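Side-chain contact in solute binding protein MsmE (PDB 4R6H), which binds melibiose, raffinose and stachyose and delivers them to the ABC transporter complex that imports these sugars: residues 37-42 against 48-53. Numbering follows the deposited sequence.
Sequences IYSTMS and DTFRKL
At the start of a beta-alpha-beta unit, Phe50 reaches from helix 44-60 onto Ile37, Ser39 and Met41, every second residue from the end of strand 33-38 into the loop beyond it. The CD2-CE2-CZ side of its ring does the touching. Phe50 CZ meets the CG2 branch of Ile37 at 4.1 Å, and Phe50 CE2 lies 4.1 Å from Ser39 CB. The closest approach is a Met-aromatic contact, with Met41 SD 3.6 Å from Phe50 CD2 and 4.8 Å from the ring centroid. The sulfur comes in obliquely, 64° off the ring normal, and the Met41 CE methyl continues past it to 3.7 Å from Phe50 CD2. The Met41 chain is extended beyond CG, which carries SD and CE out to the ring, and the two side chains cross at about a right angle. Phe50 itself has CG swung opposite its backbone N (chi1 -153°), which sends the ring off the helix toward the strand. Ser39 does a second job: its OG accepts from Met41 N at 3.1 Å in a nearly straight bond, an ST turn that bends the chain just after the strand and gives the hydroxyl oxygen a backbone donor. With an alanine at Ser39 the OG is gone, so Met41 N would probably lack this acceptor and the turn that presents the methionine to the ring would be less firmly fixed. Leu68 of strand 64-69, with Phe326 and Met330 of helix 320-331, also packs against Phe50, and Ile37 touches Leu68 and Phe326 as well. All four touching residues are buried, part of the mostly apolar packing between strand and helix in the first beta-alpha-beta crossover, whose parallel strands 33-38 and 64-69 pair side by side in this solute-binding protein.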
loop_
_atom_site.group_PDB
_atom_site.type_symbol
_atom_site.label_atom_id
_atom_site.label_comp_id
_atom_site.label_asym_id
_atom_site.label_seq_id
_atom_site.Cartn_x
_atom_site.Cartn_y
_atom_site.Cartn_z
ATOM N N ILE A 37 -0.231 21.048 -8.842
ATOM C CA ILE A 37 -0.375 19.899 -7.930
ATOM C C ILE A 37 -0.103 18.611 -8.704
ATOM O O ILE A 37 -0.699 18.373 -9.777
ATOM C CB ILE A 37 -1.798 19.795 -7.377
ATOM C CG1 ILE A 37 -2.230 21.126 -6.783
ATOM C CG2 ILE A 37 -1.915 18.630 -6.366
ATOM C CD1 ILE A 37 -3.554 21.111 -6.051
ATOM N N TYR A 38 0.817 17.788 -8.193
ATOM C CA TYR A 38 1.090 16.469 -8.774
ATOM C C TYR A 38 0.490 15.392 -7.863
ATOM O O TYR A 38 0.601 15.496 -6.626
ATOM C CB TYR A 38 2.597 16.198 -8.864
ATOM C CG TYR A 38 3.322 16.579 -10.140
ATOM C CD1 TYR A 38 2.962 17.688 -10.882
ATOM C CD2 TYR A 38 4.421 15.813 -10.548
ATOM C CE1 TYR A 38 3.662 18.018 -12.055
ATOM C CE2 TYR A 38 5.118 16.114 -11.706
ATOM C CZ TYR A 38 4.747 17.215 -12.446
ATOM O OH TYR A 38 5.476 17.490 -13.587
ATOM N N SER A 39 -0.056 14.345 -8.484
ATOM C CA SER A 39 -0.742 13.267 -7.809
ATOM C C SER A 39 -0.437 11.914 -8.450
ATOM O O SER A 39 -0.423 11.839 -9.699
ATOM C CB SER A 39 -2.256 13.522 -7.802
ATOM O OG SER A 39 -2.967 12.397 -7.251
ATOM N N THR A 40 -0.275 10.885 -7.612
ATOM C CA THR A 40 -0.182 9.480 -8.100
ATOM C C THR A 40 -1.524 8.750 -8.215
ATOM O O THR A 40 -1.537 7.553 -8.475
ATOM C CB THR A 40 0.763 8.634 -7.234
ATOM O OG1 THR A 40 0.211 8.369 -5.927
ATOM C CG2 THR A 40 2.145 9.247 -7.161
ATOM N N MET A 41 -2.627 9.460 -8.011
ATOM C CA MET A 41 -3.947 8.835 -8.107
ATOM C C MET A 41 -4.131 8.238 -9.495
ATOM O O MET A 41 -3.668 8.792 -10.474
ATOM C CB MET A 41 -5.062 9.816 -7.803
ATOM C CG MET A 41 -5.113 10.208 -6.359
ATOM S SD MET A 41 -6.433 11.368 -6.014
ATOM C CE MET A 41 -6.069 11.864 -4.333
ATOM N N SER A 42 -4.839 7.125 -9.543
ATOM C CA SER A 42 -4.914 6.270 -10.747
ATOM C C SER A 42 -6.322 6.052 -11.280
ATOM O O SER A 42 -6.493 5.884 -12.471
ATOM C CB SER A 42 -4.218 4.925 -10.478
ATOM O OG SER A 42 -4.706 4.287 -9.325
ATOM N N ASP A 48 -11.446 12.265 -10.843
ATOM C CA ASP A 48 -12.617 13.120 -10.995
ATOM C C ASP A 48 -12.987 13.855 -9.691
ATOM O O ASP A 48 -13.329 15.017 -9.698
ATOM C CB ASP A 48 -13.827 12.328 -11.515
ATOM C CG ASP A 48 -13.586 11.707 -12.892
ATOM O OD1 ASP A 48 -12.572 12.047 -13.549
ATOM O OD2 ASP A 48 -14.411 10.843 -13.299
ATOM N N THR A 49 -12.903 13.167 -8.555
ATOM C CA THR A 49 -13.224 13.775 -7.308
ATOM C C THR A 49 -12.200 14.858 -6.935
ATOM O O THR A 49 -12.580 15.888 -6.385
ATOM C CB THR A 49 -13.362 12.713 -6.182
ATOM O OG1 THR A 49 -14.439 11.825 -6.507
ATOM C CG2 THR A 49 -13.629 13.342 -4.833
ATOM N N PHE A 50 -10.916 14.581 -7.165
ATOM C CA PHE A 50 -9.886 15.573 -6.919
ATOM C C PHE A 50 -10.131 16.821 -7.791
ATOM O O PHE A 50 -10.078 17.939 -7.263
ATOM C CB PHE A 50 -8.503 14.939 -7.099
ATOM C CG PHE A 50 -7.372 15.579 -6.297
ATOM C CD1 PHE A 50 -7.524 16.787 -5.608
ATOM C CD2 PHE A 50 -6.127 14.974 -6.270
ATOM C CE1 PHE A 50 -6.467 17.337 -4.917
ATOM C CE2 PHE A 50 -5.065 15.528 -5.574
ATOM C CZ PHE A 50 -5.230 16.720 -4.919
ATOM N N ARG A 51 -10.496 16.638 -9.068
ATOM C CA ARG A 51 -10.816 17.774 -9.918
ATOM C C ARG A 51 -12.043 18.536 -9.405
ATOM O O ARG A 51 -12.044 19.753 -9.444
ATOM C CB ARG A 51 -11.030 17.334 -11.372
ATOM C CG ARG A 51 -9.742 16.871 -12.039
ATOM C CD ARG A 51 -9.940 16.603 -13.522
ATOM N NE ARG A 51 -8.801 15.864 -14.078
ATOM C CZ ARG A 51 -8.823 14.574 -14.424
ATOM N NH1 ARG A 51 -9.940 13.839 -14.307
ATOM N NH2 ARG A 51 -7.722 14.010 -14.920
ATOM N N LYS A 52 -13.057 17.832 -8.909
ATOM C CA LYS A 52 -14.243 18.505 -8.413
ATOM C C LYS A 52 -13.882 19.330 -7.160
ATOM O O LYS A 52 -14.339 20.448 -6.989
ATOM C CB LYS A 52 -15.406 17.512 -8.216
ATOM C CG LYS A 52 -15.712 17.062 -6.801
ATOM C CD LYS A 52 -16.934 17.789 -6.280
ATOM C CE LYS A 52 -18.197 16.958 -6.466
ATOM N NZ LYS A 52 -19.205 17.290 -5.438
ATOM N N LEU A 53 -13.036 18.793 -6.278
ATOM C CA LEU A 53 -12.639 19.530 -5.120
ATOM C C LEU A 53 -11.749 20.726 -5.486
ATOM O O LEU A 53 -11.835 21.753 -4.858
ATOM C CB LEU A 53 -11.947 18.605 -4.106
ATOM C CG LEU A 53 -12.893 17.662 -3.370
ATOM C CD1 LEU A 53 -12.042 16.674 -2.580
ATOM C CD2 LEU A 53 -13.878 18.370 -2.448
#